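Amide synthase (Vibrio cholerae, PDB 1L5A) probably catalyses amide bond formation in vibriobactin biosynthesis, as a nonribosomal peptide synthetase condensation enzyme. Local coordinates at residues 142-147 and 152-157; 159-164 and 273-278. All blocks are in the same frame, centred on the assembly; numbering follows the deposited sequence.

Interaction 1 of 2, residues 142-147 and 152-157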
loop_
_atom_site.group_PDB
_atom_site.type_symbol
_atom_site.label_atom_id
_atom_site.label_comp_id
_atom_site.label_asym_id
_atom_site.label_seq_id
_atom_site.Cartn_x
_atom_site.Cartn_y
_atom_site.Cartn_z
ATOM N N SER A 142 28.238 -5.153 -15.318
ATOM C CA SER A 142 27.979 -6.131 -16.352
ATOM C C SER A 142 27.092 -5.509 -17.445
ATOM O O SER A 142 27.420 -5.549 -18.630
ATOM C CB SER A 142 27.248 -7.321 -15.738
ATOM O OG SER A 142 27.015 -8.323 -16.701
ATOM N N GLN A 143 25.964 -4.933 -17.033
ATOM C CA GLN A 143 25.033 -4.335 -17.969
ATOM C C GLN A 143 25.665 -3.296 -18.876
ATOM O O GLN A 143 25.503 -3.346 -20.101
ATOM C CB GLN A 143 23.851 -3.722 -17.226
ATOM C CG GLN A 143 23.110 -4.723 -16.398
ATOM C CD GLN A 143 21.940 -4.122 -15.629
ATOM O OE1 GLN A 143 21.970 -2.958 -15.214
ATOM N NE2 GLN A 143 20.906 -4.931 -15.420
ATOM N N HIS A 144 26.386 -2.352 -18.297
ATOM C CA HIS A 144 27.003 -1.344 -19.130
ATOM C C HIS A 144 28.005 -1.949 -20.099
ATOM O O HIS A 144 28.061 -1.535 -21.261
ATOM C CB HIS A 144 27.669 -0.269 -18.283
ATOM C CG HIS A 144 26.726 0.777 -17.776
ATOM N ND1 HIS A 144 25.884 1.484 -18.611
ATOM C CD2 HIS A 144 26.539 1.287 -16.535
ATOM C CE1 HIS A 144 25.225 2.387 -17.907
ATOM N NE2 HIS A 144 25.604 2.290 -16.645
ATOM N N TYR A 145 28.781 -2.938 -19.653
ATOM C CA TYR A 145 29.758 -3.554 -20.555
ATOM C C TYR A 145 29.059 -4.197 -21.757
ATOM O O TYR A 145 29.462 -3.997 -22.903
ATOM C CB TYR A 145 30.605 -4.621 -19.845
ATOM C CG TYR A 145 31.677 -5.219 -20.744
ATOM C CD1 TYR A 145 32.840 -4.510 -21.040
ATOM C CD2 TYR A 145 31.502 -6.476 -21.345
ATOM C CE1 TYR A 145 33.804 -5.031 -21.912
ATOM C CE2 TYR A 145 32.458 -7.006 -22.224
ATOM C CZ TYR A 145 33.609 -6.274 -22.502
ATOM O OH TYR A 145 34.568 -6.771 -23.363
ATOM N N GLN A 146 28.015 -4.969 -21.496
ATOM C CA GLN A 146 27.297 -5.632 -22.570
ATOM C C GLN A 146 26.721 -4.620 -23.546
ATOM O O GLN A 146 26.735 -4.849 -24.745
ATOM C CB GLN A 146 26.175 -6.496 -21.996
ATOM C CG GLN A 146 25.292 -7.203 -23.018
ATOM C CD GLN A 146 26.082 -7.983 -24.054
ATOM O OE1 GLN A 146 27.055 -8.668 -23.732
ATOM N NE2 GLN A 146 25.656 -7.888 -25.309
ATOM N N SER A 147 26.218 -3.505 -23.027
ATOM C CA SER A 147 25.642 -2.483 -23.871
ATOM C C SER A 147 26.719 -1.895 -24.742
ATOM O O SER A 147 26.529 -1.750 -25.941
ATOM C CB SER A 147 25.001 -1.363 -23.046
ATOM O OG SER A 147 23.735 -1.744 -22.546
ATOM N N GLN A 152 24.320 -1.194 -27.974
ATOM C CA GLN A 152 22.932 -0.850 -27.698
ATOM C C GLN A 152 22.836 0.237 -26.630
ATOM O O GLN A 152 23.804 0.534 -25.930
ATOM C CB GLN A 152 22.153 -2.072 -27.230
ATOM C CG GLN A 152 22.067 -3.174 -28.244
ATOM C CD GLN A 152 21.252 -4.340 -27.727
ATOM O OE1 GLN A 152 20.118 -4.164 -27.267
ATOM N NE2 GLN A 152 21.822 -5.541 -27.797
ATOM N N THR A 153 21.659 0.841 -26.526
ATOM C CA THR A 153 21.427 1.880 -25.534
ATOM C C THR A 153 21.286 1.130 -24.227
ATOM O O THR A 153 20.568 0.135 -24.131
ATOM C CB THR A 153 20.126 2.680 -25.815
ATOM O OG1 THR A 153 20.128 3.153 -27.169
ATOM C CG2 THR A 153 20.034 3.880 -24.886
ATOM N N PRO A 154 21.993 1.582 -23.201
ATOM C CA PRO A 154 21.891 0.880 -21.922
ATOM C C PRO A 154 20.546 1.083 -21.225
ATOM O O PRO A 154 19.876 2.097 -21.431
ATOM C CB PRO A 154 23.070 1.449 -21.132
ATOM C CG PRO A 154 23.207 2.860 -21.667
ATOM C CD PRO A 154 22.963 2.694 -23.153
ATOM N N THR A 155 20.139 0.116 -20.410
ATOM C CA THR A 155 18.882 0.265 -19.694
ATOM C C THR A 155 19.024 1.351 -18.642
ATOM O O THR A 155 20.103 1.931 -18.457
ATOM C CB THR A 155 18.464 -1.010 -18.980
ATOM O OG1 THR A 155 19.381 -1.280 -17.910
ATOM C CG2 THR A 155 18.452 -2.154 -19.952
ATOM N N ALA A 156 17.937 1.592 -17.928
ATOM C CA ALA A 156 17.902 2.630 -16.926
ATOM C C ALA A 156 18.981 2.545 -15.858
ATOM O O ALA A 156 19.433 1.464 -15.458
ATOM C CB ALA A 156 16.536 2.667 -16.281
ATOM N N ALA A 157 19.367 3.731 -15.413
ATOM C CA ALA A 157 20.366 3.956 -14.391
ATOM C C ALA A 157 19.761 3.791 -12.989
ATOM O O ALA A 157 18.543 3.767 -12.826
ATOM C CB ALA A 157 20.897 5.363 -14.540
#
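Gln152 and Ser147 join where the chain turns back at the C-terminal end of helix 131-150 in the condensation domain. The returning loop then runs along the surface of the last turns of that helix. Gln152 N donates to Ser147 O at 3.1 Å, an i+5 to i backbone bond that closes the turn. It is bent at the hydrogen (143°), and the donor is tilted somewhat from the carbonyl plane. Thr153 turns its side chain away from the helix. Pro154 packs by van der Waals contact. Its CB lies 3.6 Å from Ser147 OG and reaches the imidazole one turn earlier obliquely, 3.8 Å from His144 ND1. Ser147 OG sits anti to its carbonyl carbon (chi1 -78°). This turns the hydroxyl back along the helix, where it gives Gln143 O a weak hydrogen bond at 3.4 Å. His144 NE2 bonds to Glu48 OE2, and its side chain packs against Ala41 and Leu44 of helix 35-47. At Thr155 the approach is loose. The extended side chain of Gln143 crosses that of Thr155 at about a right angle. Arg140 links the two residues instead, with NH1 bonded to Gln143 OE1 and NH2 to Thr155 O.

Interaction 2 of 2, residues 159-164 and 273-278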
loop_
_atom_site.group_PDB
_atom_site.type_symbol
_atom_site.label_atom_id
_atom_site.label_comp_id
_atom_site.label_asym_id
_atom_site.label_seq_id
_atom_site.Cartn_x
_atom_site.Cartn_y
_atom_site.Cartn_z
ATOM N N LYS A 159 18.382 4.802 -9.477
ATOM C CA LYS A 159 17.636 6.003 -9.118
ATOM C C LYS A 159 18.544 6.787 -8.163
ATOM O O LYS A 159 19.405 6.209 -7.520
ATOM C CB LYS A 159 16.350 5.625 -8.388
ATOM C CG LYS A 159 15.429 4.659 -9.138
ATOM C CD LYS A 159 14.417 5.383 -10.005
ATOM C CE LYS A 159 13.518 4.396 -10.761
ATOM N NZ LYS A 159 12.773 3.417 -9.895
ATOM N N PRO A 160 18.371 8.114 -8.067
ATOM C CA PRO A 160 19.231 8.873 -7.150
ATOM C C PRO A 160 19.037 8.457 -5.712
ATOM O O PRO A 160 17.955 8.013 -5.341
ATOM C CB PRO A 160 18.819 10.334 -7.389
ATOM C CG PRO A 160 17.480 10.241 -8.058
ATOM C CD PRO A 160 17.566 9.019 -8.908
ATOM N N TYR A 161 20.087 8.596 -4.905
ATOM C CA TYR A 161 20.011 8.215 -3.498
ATOM C C TYR A 161 18.935 9.047 -2.816
ATOM O O TYR A 161 18.276 8.580 -1.892
ATOM C CB TYR A 161 21.362 8.434 -2.794
ATOM C CG TYR A 161 21.398 7.942 -1.345
ATOM C CD1 TYR A 161 21.283 6.583 -1.048
ATOM C CD2 TYR A 161 21.566 8.831 -0.284
ATOM C CE1 TYR A 161 21.337 6.130 0.244
ATOM C CE2 TYR A 161 21.631 8.377 1.031
ATOM C CZ TYR A 161 21.519 7.025 1.282
ATOM O OH TYR A 161 21.646 6.542 2.563
ATOM N N GLN A 162 18.768 10.282 -3.288
ATOM C CA GLN A 162 17.774 11.207 -2.755
ATOM C C GLN A 162 16.356 10.633 -2.825
ATOM O O GLN A 162 15.508 10.936 -1.979
ATOM C CB GLN A 162 17.830 12.532 -3.524
ATOM C CG GLN A 162 16.839 13.600 -3.041
ATOM C CD GLN A 162 17.057 13.990 -1.589
ATOM O OE1 GLN A 162 18.187 13.993 -1.100
ATOM N NE2 GLN A 162 15.976 14.340 -0.899
ATOM N N SER A 163 16.081 9.815 -3.832
ATOM C CA SER A 163 14.749 9.230 -3.928
ATOM C C SER A 163 14.558 8.273 -2.751
ATOM O O SER A 163 13.457 8.182 -2.189
ATOM C CB SER A 163 14.564 8.478 -5.247
ATOM O OG SER A 163 14.514 9.375 -6.344
ATOM N N TYR A 164 15.627 7.563 -2.384
ATOM C CA TYR A 164 15.565 6.641 -1.257
ATOM C C TYR A 164 15.382 7.435 0.045
ATOM O O TYR A 164 14.561 7.087 0.893
ATOM C CB TYR A 164 16.838 5.791 -1.173
ATOM C CG TYR A 164 16.943 4.978 0.094
ATOM C CD1 TYR A 164 16.085 3.902 0.330
ATOM C CD2 TYR A 164 17.829 5.344 1.103
ATOM C CE1 TYR A 164 16.100 3.221 1.546
ATOM C CE2 TYR A 164 17.852 4.669 2.327
ATOM C CZ TYR A 164 16.979 3.615 2.543
ATOM O OH TYR A 164 16.946 3.004 3.773
ATOM N N GLY A 273 23.445 1.012 -1.737
ATOM C CA GLY A 273 23.660 1.740 -0.499
ATOM C C GLY A 273 23.578 0.814 0.706
ATOM O O GLY A 273 23.665 -0.407 0.571
ATOM N N LEU A 274 23.405 1.396 1.891
ATOM C CA LEU A 274 23.289 0.615 3.111
ATOM C C LEU A 274 21.833 0.497 3.551
ATOM O O LEU A 274 21.199 1.477 3.964
ATOM C CB LEU A 274 24.108 1.248 4.245
ATOM C CG LEU A 274 23.853 0.610 5.620
ATOM C CD1 LEU A 274 24.039 -0.907 5.509
ATOM C CD2 LEU A 274 24.795 1.198 6.676
ATOM N N MET A 275 21.294 -0.708 3.478
ATOM C CA MET A 275 19.915 -0.877 3.900
ATOM C C MET A 275 19.664 -2.151 4.705
ATOM O O MET A 275 18.647 -2.260 5.378
ATOM C CB MET A 275 18.978 -0.846 2.676
ATOM C CG MET A 275 18.873 0.498 1.972
ATOM S SD MET A 275 20.051 0.740 0.600
ATOM C CE MET A 275 19.700 2.453 0.211
ATOM N N VAL A 276 20.590 -3.103 4.637
ATOM C CA VAL A 276 20.419 -4.367 5.323
ATOM C C VAL A 276 20.113 -4.158 6.814
ATOM O O VAL A 276 20.655 -3.258 7.464
ATOM C CB VAL A 276 21.675 -5.291 5.101
ATOM C CG1 VAL A 276 22.914 -4.735 5.807
ATOM C CG2 VAL A 276 21.375 -6.664 5.572
ATOM N N ASN A 277 19.233 -4.996 7.350
ATOM C CA ASN A 277 18.815 -4.881 8.744
ATOM C C ASN A 277 18.848 -6.259 9.381
ATOM O O ASN A 277 18.355 -7.243 8.810
ATOM C CB ASN A 277 17.399 -4.293 8.774
ATOM C CG ASN A 277 16.937 -3.890 10.166
ATOM O OD1 ASN A 277 17.738 -3.526 11.019
ATOM N ND2 ASN A 277 15.621 -3.914 10.383
ATOM N N SER A 278 19.449 -6.337 10.559
ATOM C CA SER A 278 19.568 -7.603 11.289
ATOM C C SER A 278 18.362 -7.811 12.185
ATOM O O SER A 278 18.063 -6.985 13.050
ATOM C CB SER A 278 20.833 -7.590 12.141
ATOM O OG SER A 278 21.973 -7.417 11.332
HETATM O O HOH W 1 22.103 3.749 2.444
HETATM O O HOH W 2 18.840 2.381 6.041
#
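Met275 lays its methyl group on the ring of Tyr164. Its CE is 3.5 Å from the ring centroid and 9° off the ring normal, a CH-pi contact over the middle of the face. The sulfur follows on the same side. Met275 SD stands 4.8 Å from the Tyr164 centroid, making a more distant Met-aromatic contact. A bend in the thioether chain at chi2 (92°), followed by an extended last torsion, brings SD and CE over the ring. Met275 CG lies 3.6 Å from Tyr164 OH, so the methionine runs antiparallel to the tyrosine side chain, CG at the phenol end and CE over the centre. The same methyl meets Tyr161 differently, at the ring edge, with Met275 CE 4.0 Å from Tyr161 CE1. Both tyrosines send CG anti to the backbone N (chi1 170° in Tyr164), and both hydroxyls reach toward the loop ahead of strand 277-282. That loop is bound to the HHxxxDG signature of condensation domains, whose aspartate, Asp130, accepts hydrogen bonds from Met275 N and Val276 N through OD2. Two waters bridge the tyrosine hydroxyls to Leu274. One lies 2.8 Å from Tyr161 OH, accepts from Leu274 N and donates to Leu274 O. The other, 3.0 Å from Tyr164 OH, donates to Leu274 O at 3.3 Å.

Interaction 1 comes first along the chain and is complete before the segments of interaction 2 begin. Their centres lie about 22 Å apart. They are joined by the chain itself: 152-157 lies in the loop between helix 131-150 and helix 161-172, and 159-164 leads into the second helix. Interaction 1 is local and at the surface, about 25 Å from the centre of the chain. Interaction 2 is buried, about 14 Å from that centre, and brings together parts more than 100 residues apart in sequence. The connection thus carries the chain inward from helix 131-150, and the start of helix 161-172 is tied to a distant part of the condensation domain, the loop before strand 277-282.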